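Local structure of N-isopropylammelide isopropylaminohydrolase (Burkholderia multivorans ATCC 17616, 6NBO) at residues E320-I325 with E342-G347; D335-A340 with E377-R382; V203-A208 with D231-R236. The protein is a zinc-binding member of the amidohydrolase family, a group of metal-dependent enzymes built on a TIM-barrel fold. One frame throughout, in Å; residues are numbered along the deposited sequence. Where two conformers were deposited one is given.

Interactions 1 and 2 adjoin each other, and interaction 3 lies apart from them within the same TIM-barrel enzyme. Interaction 3 comes first along the chain, joining the successive helices 197-211 and 223-239. Interactions 1 and 2 follow with their segments alternating: 320-325, 335-340, 342-347, then 377-382. Their centres lie about 8 Å apart, and a salt bridge from E320 OE2 to R382 NH1 (2.8 Å) ties them into one cluster running from helix 318-328 to helix 375-381. Interaction 3 is remote, its centre about 28 Å from that of interaction 1 and about 36 Å from that of interaction 2, so the two regions pack separately within one family fold.

Interaction 1 (E320-I325 with E342-G347); sequences ERAMLI and ECVTHG
The carbonyl oxygen E342 O accepts two backbone N-H groups, and the turn it anchors presents C343 and V344 to A322 and I325. T345 N reaches this oxygen at 3.2 Å and G347 N at 2.8 Å, coming from opposite faces of the carbonyl plane. The first bond closes a type I turn, and the second leads the chain into the helix that starts at H346. Between the segments themselves the contact is purely apolar. With V344 CG1 anti to the carbonyl carbon (chi1 -53°), CG2 falls between the backbone N and the carbonyl carbon, and this methyl meets A322 CB at 4.0 Å. Further along helix 318-328, I325 extends CD1 to C343 CB, 4.3 Å away. All four residues are buried. The side chain of I325 is about 13 Å from a bound zinc ion, well outside its coordination shell. Backbone hydrogen bonds join C343 to G301 and V344 to V62, which sets the turn beside strands 299-301 and 56-66, with helix 318-328 packed against it and helix 346-352 leading away.

Interaction 2 (D335-A340 with E377-R382); sequences DALEVA and EAVVAR
L337 makes every close contact of its half of this helix-to-helix packing, meeting V379 on the buried side and V380 on the exposed one. Inward the spacings are longer: V379 CG2 lies against the backbone oxygen L337 O at 3.9 Å, while V379 CG1 stands 4.4 Å from L337 CG. V379 has CG1 anti to its backbone N (chi1 169°), which leaves CG1 nearer the leucine side chain and directs CG2 to its backbone oxygen. Outward, the side chains of L337 and V380 cross at about a right angle, and L337 CD2 touches V380 CG1 at 3.7 Å. The tightest methyl contact is thus made on the solvent side, where V380 is exposed. At the end of helix 375-381, R382, with positive phi, folds its guanidinium back onto V380 O. NE binds that oxygen at 3.0 Å from above the carbonyl plane and NH2 at 3.2 Å almost straight on, a side-on grip on one atom that fixes the arginine's rotation. Helix 318-328 backs the buried side, where M323 packs on V379 and A326 on A340; V339 faces helix 289-295, and helix 334-342 thus lies between that helix and helix 375-381.

Interaction 3 (V203-A208 with D231-R236); sequences VLFGIA and DLILQR
F205 and R236 meet where two successive helices of the TIM barrel, 197-211 and 223-239, pack side by side with strand 215-219 between them in the chain. The working part of the arginine is its aliphatic stem rather than its charge. With R236 CG anti to the backbone N (chi1 -152°), the CG methylene sits over one face of the phenylalanine ring, offset toward its rim; the bend at the next bond (chi2 71°) then turns CD and the guanidinium away. The closest pair is R236 CG to F205 CG, 3.6 Å apart, and the methylene stands 4.0 Å from the ring centroid, a sound CH-pi contact. R236 CB follows the same face, 4.1 Å from F205 CD1. The two side chains run past each other in opposite directions, and the guanidinium is tilted 50° against the ring, so it does not stack on it; its NE has a weak, long ion pair with D202. On the surface of the same helix, Q235 NE2 reaches back one turn to D231 OD2 at 2.9 Å, above the carboxylate plane, while R268 takes the other oxygen, OD1. L215, L240 and M242 also pack against the buried F205. The far end of its ring settles on I233: F205 CZ lies 4.2 Å from I233 CG2 and 3.9 Å from I233 O, the oxygen approaching the ring obliquely.

Interaction 1 (E320-I325 with E342-G347)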
ATOM      1  N   GLU A 320      -2.434   7.396  10.510  1.00 24.84           N
ATOM      2  CA  GLU A 320      -2.128   6.601  11.692  1.00 22.49           C
ATOM      3  C   GLU A 320      -1.020   5.598  11.406  1.00 20.99           C
ATOM      4  O   GLU A 320      -0.174   5.332  12.271  1.00 21.98           O
ATOM      5  CB  GLU A 320      -3.379   5.885  12.196  1.00 23.59           C
ATOM      6  CG  GLU A 320      -3.130   5.117  13.482  1.00 23.57           C
ATOM      7  CD  GLU A 320      -4.420   4.813  14.197  1.00 29.80           C
ATOM      8  OE1 GLU A 320      -4.891   3.664  14.103  1.00 25.59           O
ATOM      9  OE2 GLU A 320      -4.977   5.738  14.821  1.00 26.65           O
ATOM     10  N   ARG A 321      -1.014   5.008  10.209  1.00 22.05           N
ATOM     11  CA  ARG A 321       0.070   4.082   9.885  1.00 22.45           C
ATOM     12  C   ARG A 321       1.406   4.811   9.821  1.00 22.20           C
ATOM     13  O   ARG A 321       2.437   4.289  10.274  1.00 23.04           O
ATOM     14  CB  ARG A 321      -0.225   3.364   8.566  1.00 28.17           C
ATOM     15  CG  ARG A 321       0.795   2.278   8.198  1.00 27.30           C
ATOM     16  CD  ARG A 321       0.999   1.273   9.318  1.00 28.72           C
ATOM     17  NE  ARG A 321      -0.252   0.800   9.920  1.00 26.81           N
ATOM     18  CZ  ARG A 321      -0.317  -0.200  10.798  1.00 29.71           C
ATOM     19  NH1 ARG A 321       0.785  -0.846  11.154  1.00 30.07           N
ATOM     20  NH2 ARG A 321      -1.479  -0.560  11.314  1.00 29.42           N
ATOM     21  N   ALA A 322       1.407   6.028   9.281  1.00 23.53           N
ATOM     22  CA  ALA A 322       2.622   6.834   9.288  1.00 24.59           C
ATOM     23  C   ALA A 322       3.091   7.080  10.708  1.00 22.02           C
ATOM     24  O   ALA A 322       4.288   6.962  11.007  1.00 24.37           O
ATOM     25  CB  ALA A 322       2.379   8.165   8.575  1.00 23.57           C
ATOM     26  N   MET A 323       2.155   7.415  11.603  1.00 21.09           N
ATOM     27  CA  MET A 323       2.503   7.589  13.007  1.00 24.13           C
ATOM     28  C   MET A 323       3.121   6.323  13.585  1.00 23.11           C
ATOM     29  O   MET A 323       4.101   6.389  14.335  1.00 22.36           O
ATOM     30  CB  MET A 323       1.261   7.976  13.819  1.00 21.63           C
ATOM     31  CG  MET A 323       1.575   8.333  15.272  1.00 24.95           C
ATOM     32  SD  MET A 323       0.091   8.409  16.284  1.00 28.12           S
ATOM     33  CE  MET A 323      -0.312   6.661  16.417  1.00 29.33           C
ATOM     34  N   LEU A 324       2.563   5.155  13.259  1.00 21.85           N
ATOM     35  CA  LEU A 324       3.089   3.925  13.851  1.00 24.23           C
ATOM     36  C   LEU A 324       4.468   3.587  13.289  1.00 24.77           C
ATOM     37  O   LEU A 324       5.343   3.093  14.014  1.00 23.13           O
ATOM     38  CB  LEU A 324       2.117   2.775  13.618  1.00 24.52           C
ATOM     39  CG  LEU A 324       0.781   2.872  14.353  1.00 23.47           C
ATOM     40  CD1 LEU A 324      -0.143   1.766  13.862  1.00 25.53           C
ATOM     41  CD2 LEU A 324       0.997   2.750  15.858  1.00 23.12           C
ATOM     42  N   ILE A 325       4.680   3.855  12.001  1.00 20.53           N
ATOM     43  CA  ILE A 325       6.012   3.690  11.413  1.00 23.43           C
ATOM     44  C   ILE A 325       7.020   4.591  12.126  1.00 24.53           C
ATOM     45  O   ILE A 325       8.121   4.161  12.500  1.00 23.66           O
ATOM     46  CB  ILE A 325       5.951   3.969   9.898  1.00 20.23           C
ATOM     47  CG1 ILE A 325       5.165   2.853   9.191  1.00 23.24           C
ATOM     48  CG2 ILE A 325       7.353   4.098   9.298  1.00 23.00           C
ATOM     49  CD1 ILE A 325       4.836   3.142   7.732  1.00 25.85           C
ATOM     50  N   GLU A 342       6.136  10.469   4.185  1.00 22.59           N
ATOM     51  CA  GLU A 342       6.515  10.111   2.821  1.00 23.85           C
ATOM     52  C   GLU A 342       6.214   8.641   2.504  1.00 26.74           C
ATOM     53  O   GLU A 342       5.887   8.310   1.357  1.00 22.76           O
ATOM     54  CB  GLU A 342       8.003  10.420   2.607  1.00 26.10           C
ATOM     55  CG  GLU A 342       8.461  10.225   1.178  1.00 39.98           C
ATOM     56  CD  GLU A 342       9.934  10.561   0.952  1.00 52.81           C
ATOM     57  OE1 GLU A 342      10.729  10.525   1.921  1.00 50.47           O
ATOM     58  OE2 GLU A 342      10.292  10.846  -0.212  1.00 57.93           O
ATOM     59  N   CYS A 343       6.305   7.750   3.501  1.00 21.96           N
ATOM     60  CA  CYS A 343       6.011   6.331   3.293  1.00 19.06           C
ATOM     61  C   CYS A 343       4.553   6.052   2.927  1.00 23.67           C
ATOM     62  O   CYS A 343       4.263   4.962   2.417  1.00 24.26           O
ATOM     63  CB  CYS A 343       6.351   5.523   4.554  1.00 21.57           C
ATOM     64  SG  CYS A 343       8.114   5.545   4.955  1.00 27.11           S
ATOM     65  N   VAL A 344       3.625   6.964   3.222  1.00 23.12           N
ATOM     66  CA  VAL A 344       2.228   6.779   2.835  1.00 23.44           C
ATOM     67  C   VAL A 344       1.767   7.835   1.839  1.00 23.45           C
ATOM     68  O   VAL A 344       0.563   7.965   1.588  1.00 18.95           O
ATOM     69  CB  VAL A 344       1.291   6.733   4.064  1.00 22.92           C
ATOM     70  CG1 VAL A 344       1.773   5.691   5.068  1.00 19.53           C
ATOM     71  CG2 VAL A 344       1.138   8.118   4.728  1.00 19.95           C
ATOM     72  N   THR A 345       2.706   8.589   1.255  1.00 22.46           N
ATOM     73  CA  THR A 345       2.389   9.523   0.181  1.00 23.63           C
ATOM     74  C   THR A 345       3.360   9.329  -0.988  1.00 23.73           C
ATOM     75  O   THR A 345       3.267   8.324  -1.700  1.00 22.13           O
ATOM     76  CB  THR A 345       2.386  10.977   0.690  1.00 22.02           C
ATOM     77  OG1 THR A 345       3.595  11.263   1.412  1.00 22.11           O
ATOM     78  CG2 THR A 345       1.178  11.222   1.634  1.00 20.40           C
ATOM     79  N   HIS A 346       4.277  10.277  -1.217  1.00 23.26           N
ATOM     80  CA  HIS A 346       5.093  10.243  -2.435  1.00 25.67           C
ATOM     81  C   HIS A 346       5.959   8.989  -2.516  1.00 27.13           C
ATOM     82  O   HIS A 346       6.164   8.441  -3.609  1.00 24.47           O
ATOM     83  CB  HIS A 346       5.976  11.489  -2.519  1.00 24.20           C
ATOM     84  CG  HIS A 346       5.204  12.764  -2.519  1.00 29.14           C
ATOM     85  ND1 HIS A 346       4.747  13.352  -1.361  1.00 34.25           N
ATOM     86  CD2 HIS A 346       4.786  13.555  -3.537  1.00 28.14           C
ATOM     87  CE1 HIS A 346       4.086  14.456  -1.662  1.00 31.36           C
ATOM     88  NE2 HIS A 346       4.102  14.605  -2.975  1.00 27.41           N
ATOM     89  N   GLY A 347       6.512   8.545  -1.385  1.00 26.89           N
ATOM     90  CA  GLY A 347       7.355   7.355  -1.405  1.00 23.88           C
ATOM     91  C   GLY A 347       6.568   6.097  -1.722  1.00 21.87           C
ATOM     92  O   GLY A 347       7.001   5.268  -2.527  1.00 21.34           O
TER

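Interaction 2 (D335-A340 with E377-R382)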
ATOM      1  N   ASP A 335      11.300  16.513  10.960  1.00 31.77           N
ATOM      2  CA  ASP A 335      11.646  16.056   9.616  1.00 34.46           C
ATOM      3  C   ASP A 335      11.642  14.530   9.530  1.00 33.34           C
ATOM      4  O   ASP A 335      11.394  13.971   8.454  1.00 27.06           O
ATOM      5  CB  ASP A 335      12.978  16.661   9.155  1.00 34.34           C
ATOM      6  CG  ASP A 335      14.136  16.419  10.116  1.00 51.01           C
ATOM      7  OD1 ASP A 335      14.153  15.404  10.852  1.00 51.14           O
ATOM      8  OD2 ASP A 335      15.058  17.261  10.117  1.00 61.96           O
ATOM      9  N   ALA A 336      11.861  13.840  10.655  1.00 26.50           N
ATOM     10  CA  ALA A 336      11.721  12.388  10.651  1.00 25.48           C
ATOM     11  C   ALA A 336      10.258  11.977  10.521  1.00 24.78           C
ATOM     12  O   ALA A 336       9.940  11.015   9.811  1.00 27.31           O
ATOM     13  CB  ALA A 336      12.336  11.790  11.918  1.00 28.98           C
ATOM     14  N   LEU A 337       9.351  12.683  11.207  1.00 27.85           N
ATOM     15  CA  LEU A 337       7.926  12.426  11.010  1.00 22.74           C
ATOM     16  C   LEU A 337       7.525  12.644   9.554  1.00 24.87           C
ATOM     17  O   LEU A 337       6.665  11.937   9.024  1.00 25.20           O
ATOM     18  CB  LEU A 337       7.096  13.321  11.930  1.00 21.92           C
ATOM     19  CG  LEU A 337       6.715  12.677  13.275  1.00 30.07           C
ATOM     20  CD1 LEU A 337       7.941  12.110  13.976  1.00 34.94           C
ATOM     21  CD2 LEU A 337       6.058  13.711  14.165  1.00 35.49           C
ATOM     22  N   GLU A 338       8.138  13.623   8.888  1.00 25.63           N
ATOM     23  CA  GLU A 338       7.826  13.828   7.478  1.00 21.55           C
ATOM     24  C   GLU A 338       8.376  12.696   6.621  1.00 21.18           C
ATOM     25  O   GLU A 338       7.791  12.372   5.581  1.00 22.52           O
ATOM     26  CB  GLU A 338       8.366  15.190   7.019  1.00 26.49           C
ATOM     27  CG  GLU A 338       7.630  16.343   7.704  1.00 29.78           C
ATOM     28  CD  GLU A 338       8.125  17.708   7.254  1.00 38.23           C
ATOM     29  OE1 GLU A 338       8.645  17.810   6.128  1.00 37.44           O
ATOM     30  OE2 GLU A 338       7.985  18.674   8.032  1.00 33.83           O
ATOM     31  N   VAL A 339       9.485  12.077   7.043  1.00 23.31           N
ATOM     32  CA  VAL A 339       9.956  10.878   6.358  1.00 25.53           C
ATOM     33  C   VAL A 339       8.933   9.762   6.498  1.00 25.07           C
ATOM     34  O   VAL A 339       8.657   9.024   5.545  1.00 23.43           O
ATOM     35  CB  VAL A 339      11.333  10.447   6.896  1.00 26.95           C
ATOM     36  CG1 VAL A 339      11.682   9.056   6.370  1.00 26.62           C
ATOM     37  CG2 VAL A 339      12.392  11.457   6.505  1.00 29.71           C
ATOM     38  N   ALA A 340       8.345   9.622   7.689  1.00 21.44           N
ATOM     39  CA  ALA A 340       7.313   8.606   7.860  1.00 20.98           C
ATOM     40  C   ALA A 340       6.094   8.925   7.004  1.00 21.55           C
ATOM     41  O   ALA A 340       5.513   8.028   6.379  1.00 23.96           O
ATOM     42  CB  ALA A 340       6.926   8.480   9.338  1.00 23.86           C
ATOM     43  N   GLU A 377       2.455  17.526  12.929  1.00 29.41           N
ATOM     44  CA  GLU A 377       1.223  17.479  13.714  1.00 28.66           C
ATOM     45  C   GLU A 377       0.184  16.576  13.060  1.00 28.18           C
ATOM     46  O   GLU A 377      -0.484  15.793  13.744  1.00 28.02           O
ATOM     47  CB  GLU A 377       0.642  18.883  13.908  1.00 26.59           C
ATOM     48  CG  GLU A 377      -0.629  18.873  14.754  1.00 28.57           C
ATOM     49  CD  GLU A 377      -1.398  20.198  14.730  1.00 35.73           C
ATOM     50  OE1 GLU A 377      -0.810  21.252  14.404  1.00 36.76           O
ATOM     51  OE2 GLU A 377      -2.606  20.178  15.042  1.00 40.69           O
ATOM     52  N   ALA A 378       0.022  16.680  11.740  1.00 28.07           N
ATOM     53  CA  ALA A 378      -0.949  15.833  11.055  1.00 26.93           C
ATOM     54  C   ALA A 378      -0.645  14.357  11.264  1.00 28.76           C
ATOM     55  O   ALA A 378      -1.567  13.542  11.396  1.00 25.83           O
ATOM     56  CB  ALA A 378      -0.976  16.154   9.560  1.00 27.79           C
ATOM     57  N   VAL A 379       0.640  13.985  11.268  1.00 23.37           N
ATOM     58  CA  VAL A 379       0.997  12.585  11.502  1.00 23.70           C
ATOM     59  C   VAL A 379       0.548  12.129  12.893  1.00 24.14           C
ATOM     60  O   VAL A 379      -0.113  11.091  13.040  1.00 26.41           O
ATOM     61  CB  VAL A 379       2.506  12.364  11.296  1.00 24.72           C
ATOM     62  CG1 VAL A 379       2.909  10.967  11.797  1.00 26.14           C
ATOM     63  CG2 VAL A 379       2.860  12.508   9.820  1.00 24.90           C
ATOM     64  N   VAL A 380       0.891  12.884  13.938  1.00 23.73           N
ATOM     65  CA  VAL A 380       0.596  12.353  15.275  1.00 27.05           C
ATOM     66  C   VAL A 380      -0.848  12.628  15.698  1.00 32.51           C
ATOM     67  O   VAL A 380      -1.444  11.826  16.433  1.00 28.04           O
ATOM     68  CB  VAL A 380       1.581  12.886  16.335  1.00 31.26           C
ATOM     69  CG1 VAL A 380       3.023  12.643  15.905  1.00 28.86           C
ATOM     70  CG2 VAL A 380       1.328  14.348  16.649  1.00 27.50           C
ATOM     71  N   ALA A 381      -1.433  13.749  15.275  1.00 25.94           N
ATOM     72  CA  ALA A 381      -2.790  14.066  15.699  1.00 24.36           C
ATOM     73  C   ALA A 381      -3.849  13.387  14.844  1.00 28.92           C
ATOM     74  O   ALA A 381      -4.984  13.226  15.308  1.00 28.73           O
ATOM     75  CB  ALA A 381      -3.036  15.576  15.678  1.00 28.96           C
ATOM     76  N   ARG A 382      -3.508  12.987  13.622  1.00 24.69           N
ATOM     77  CA  ARG A 382      -4.445  12.339  12.708  1.00 26.87           C
ATOM     78  C   ARG A 382      -5.784  13.080  12.626  1.00 26.19           C
ATOM     79  O   ARG A 382      -6.844  12.476  12.802  1.00 21.42           O
ATOM     80  CB  ARG A 382      -4.665  10.891  13.124  1.00 27.55           C
ATOM     81  CG  ARG A 382      -3.386  10.024  13.059  1.00 28.02           C
ATOM     82  CD  ARG A 382      -3.377   8.966  14.164  1.00 28.29           C
ATOM     83  NE  ARG A 382      -3.089   9.517  15.490  1.00 30.33           N
ATOM     84  CZ  ARG A 382      -3.405   8.905  16.629  1.00 30.98           C
ATOM     85  NH1 ARG A 382      -4.050   7.745  16.597  1.00 24.78           N
ATOM     86  NH2 ARG A 382      -3.104   9.455  17.803  1.00 29.70           N
TER

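Interaction 3 (V203-A208 with D231-R236)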
ATOM      1  N   VAL A 203       9.860 -20.533 -10.425  1.00 26.08           N
ATOM      2  CA  VAL A 203       8.461 -20.707 -10.827  1.00 29.72           C
ATOM      3  C   VAL A 203       7.735 -19.364 -10.830  1.00 27.12           C
ATOM      4  O   VAL A 203       7.061 -18.999 -11.803  1.00 27.10           O
ATOM      5  CB  VAL A 203       7.757 -21.731  -9.918  1.00 24.99           C
ATOM      6  CG1 VAL A 203       6.236 -21.629 -10.063  1.00 30.25           C
ATOM      7  CG2 VAL A 203       8.222 -23.159 -10.246  1.00 30.55           C
ATOM      8  N   LEU A 204       7.874 -18.601  -9.749  1.00 25.08           N
ATOM      9  CA  LEU A 204       7.183 -17.320  -9.649  1.00 24.16           C
ATOM     10  C   LEU A 204       7.664 -16.336 -10.715  1.00 27.81           C
ATOM     11  O   LEU A 204       6.852 -15.687 -11.385  1.00 24.21           O
ATOM     12  CB  LEU A 204       7.387 -16.739  -8.253  1.00 23.95           C
ATOM     13  CG  LEU A 204       6.648 -17.437  -7.117  1.00 30.32           C
ATOM     14  CD1 LEU A 204       7.110 -16.859  -5.779  1.00 28.99           C
ATOM     15  CD2 LEU A 204       5.139 -17.276  -7.301  1.00 27.26           C
ATOM     16  N   PHE A 205       8.984 -16.185 -10.877  1.00 24.73           N
ATOM     17  CA  PHE A 205       9.452 -15.249 -11.899  1.00 25.09           C
ATOM     18  C   PHE A 205       9.052 -15.706 -13.297  1.00 29.76           C
ATOM     19  O   PHE A 205       8.800 -14.870 -14.174  1.00 30.98           O
ATOM     20  CB  PHE A 205      10.971 -15.040 -11.804  1.00 22.65           C
ATOM     21  CG  PHE A 205      11.357 -13.964 -10.827  1.00 30.01           C
ATOM     22  CD1 PHE A 205      11.424 -14.234  -9.468  1.00 31.75           C
ATOM     23  CD2 PHE A 205      11.596 -12.664 -11.262  1.00 29.01           C
ATOM     24  CE1 PHE A 205      11.755 -13.231  -8.554  1.00 33.70           C
ATOM     25  CE2 PHE A 205      11.933 -11.665 -10.367  1.00 30.47           C
ATOM     26  CZ  PHE A 205      12.010 -11.943  -9.007  1.00 30.04           C
ATOM     27  N   GLY A 206       8.982 -17.021 -13.526  1.00 24.84           N
ATOM     28  CA  GLY A 206       8.541 -17.506 -14.821  1.00 27.83           C
ATOM     29  C   GLY A 206       7.115 -17.089 -15.124  1.00 27.73           C
ATOM     30  O   GLY A 206       6.808 -16.637 -16.230  1.00 30.19           O
ATOM     31  N   ILE A 207       6.230 -17.212 -14.140  1.00 24.32           N
ATOM     32  CA  ILE A 207       4.836 -16.834 -14.355  1.00 28.60           C
ATOM     33  C   ILE A 207       4.729 -15.341 -14.622  1.00 28.51           C
ATOM     34  O   ILE A 207       4.070 -14.912 -15.574  1.00 32.50           O
ATOM     35  CB  ILE A 207       3.970 -17.253 -13.155  1.00 28.83           C
ATOM     36  CG1 ILE A 207       3.983 -18.776 -12.997  1.00 25.36           C
ATOM     37  CG2 ILE A 207       2.523 -16.713 -13.312  1.00 30.44           C
ATOM     38  CD1 ILE A 207       3.395 -19.244 -11.667  1.00 26.47           C
ATOM     39  N   ALA A 208       5.392 -14.524 -13.798  1.00 28.16           N
ATOM     40  CA  ALA A 208       5.308 -13.079 -13.987  1.00 31.49           C
ATOM     41  C   ALA A 208       5.885 -12.673 -15.336  1.00 34.55           C
ATOM     42  O   ALA A 208       5.324 -11.815 -16.029  1.00 32.57           O
ATOM     43  CB  ALA A 208       6.037 -12.356 -12.856  1.00 29.90           C
ATOM     44  N   ASP A 231      18.763 -12.578  -1.596  1.00 27.73           N
ATOM     45  CA  ASP A 231      19.804 -12.613  -2.619  1.00 29.53           C
ATOM     46  C   ASP A 231      19.324 -13.338  -3.867  1.00 30.17           C
ATOM     47  O   ASP A 231      19.570 -12.883  -4.991  1.00 29.84           O
ATOM     48  CB  ASP A 231      21.065 -13.278  -2.072  1.00 30.88           C
ATOM     49  CG  ASP A 231      22.103 -13.520  -3.156  1.00 38.77           C
ATOM     50  OD1 ASP A 231      22.585 -12.539  -3.741  1.00 34.22           O
ATOM     51  OD2 ASP A 231      22.420 -14.688  -3.439  1.00 42.16           O
ATOM     52  N   LEU A 232      18.653 -14.483  -3.682  1.00 25.63           N
ATOM     53  CA  LEU A 232      18.099 -15.222  -4.814  0.54 29.25           C
ATOM     54  C   LEU A 232      17.128 -14.360  -5.607  1.00 30.97           C
ATOM     55  O   LEU A 232      17.183 -14.320  -6.842  1.00 29.11           O
ATOM     56  CB  LEU A 232      17.386 -16.488  -4.332  0.54 30.83           C
ATOM     57  CG  LEU A 232      18.203 -17.715  -3.943  0.54 35.22           C
ATOM     58  CD1 LEU A 232      17.252 -18.853  -3.608  0.54 30.95           C
ATOM     59  CD2 LEU A 232      19.127 -18.112  -5.080  0.54 38.34           C
ATOM     60  N   ILE A 233      16.220 -13.679  -4.909  1.00 27.87           N
ATOM     61  CA  ILE A 233      15.224 -12.836  -5.563  1.00 23.82           C
ATOM     62  C   ILE A 233      15.901 -11.722  -6.359  1.00 27.94           C
ATOM     63  O   ILE A 233      15.547 -11.452  -7.514  1.00 28.22           O
ATOM     64  CB  ILE A 233      14.256 -12.278  -4.508  1.00 24.86           C
ATOM     65  CG1 ILE A 233      13.376 -13.411  -3.965  1.00 25.09           C
ATOM     66  CG2 ILE A 233      13.417 -11.143  -5.085  1.00 23.71           C
ATOM     67  CD1 ILE A 233      12.740 -13.101  -2.622  1.00 25.32           C
ATOM     68  N   LEU A 234      16.890 -11.062  -5.751  1.00 26.53           N
ATOM     69  CA  LEU A 234      17.573  -9.964  -6.434  1.00 27.50           C
ATOM     70  C   LEU A 234      18.386 -10.465  -7.627  1.00 29.02           C
ATOM     71  O   LEU A 234      18.466  -9.787  -8.659  1.00 31.16           O
ATOM     72  CB  LEU A 234      18.471  -9.215  -5.444  1.00 30.62           C
ATOM     73  CG  LEU A 234      17.746  -8.547  -4.265  1.00 30.01           C
ATOM     74  CD1 LEU A 234      18.738  -7.920  -3.305  1.00 30.56           C
ATOM     75  CD2 LEU A 234      16.751  -7.505  -4.759  1.00 31.76           C
ATOM     76  N   GLN A 235      19.014 -11.638  -7.498  1.00 33.12           N
ATOM     77  CA  GLN A 235      19.720 -12.236  -8.632  1.00 34.85           C
ATOM     78  C   GLN A 235      18.790 -12.420  -9.821  1.00 36.54           C
ATOM     79  O   GLN A 235      19.132 -12.077 -10.959  1.00 32.22           O
ATOM     80  CB  GLN A 235      20.305 -13.591  -8.243  1.00 34.51           C
ATOM     81  CG  GLN A 235      21.548 -13.560  -7.413  1.00 37.35           C
ATOM     82  CD  GLN A 235      22.209 -14.927  -7.405  1.00 50.77           C
ATOM     83  OE1 GLN A 235      22.285 -15.589  -8.440  1.00 53.46           O
ATOM     84  NE2 GLN A 235      22.665 -15.364  -6.240  1.00 54.34           N
ATOM     85  N   ARG A 236      17.615 -12.997  -9.574  1.00 30.79           N
ATOM     86  CA  ARG A 236      16.662 -13.235 -10.646  1.00 32.64           C
ATOM     87  C   ARG A 236      16.147 -11.917 -11.215  1.00 34.67           C
ATOM     88  O   ARG A 236      15.998 -11.771 -12.435  1.00 32.21           O
ATOM     89  CB  ARG A 236      15.507 -14.095 -10.119  1.00 34.80           C
ATOM     90  CG  ARG A 236      14.840 -14.948 -11.174  1.00 46.31           C
ATOM     91  CD  ARG A 236      15.754 -16.094 -11.603  1.00 64.34           C
ATOM     92  NE  ARG A 236      15.300 -16.708 -12.848  1.00 75.38           N
ATOM     93  CZ  ARG A 236      15.958 -16.633 -14.003  1.00 91.74           C
ATOM     94  NH1 ARG A 236      15.464 -17.219 -15.085  1.00 98.01           N
ATOM     95  NH2 ARG A 236      17.116 -15.986 -14.076  1.00 90.29           N
TER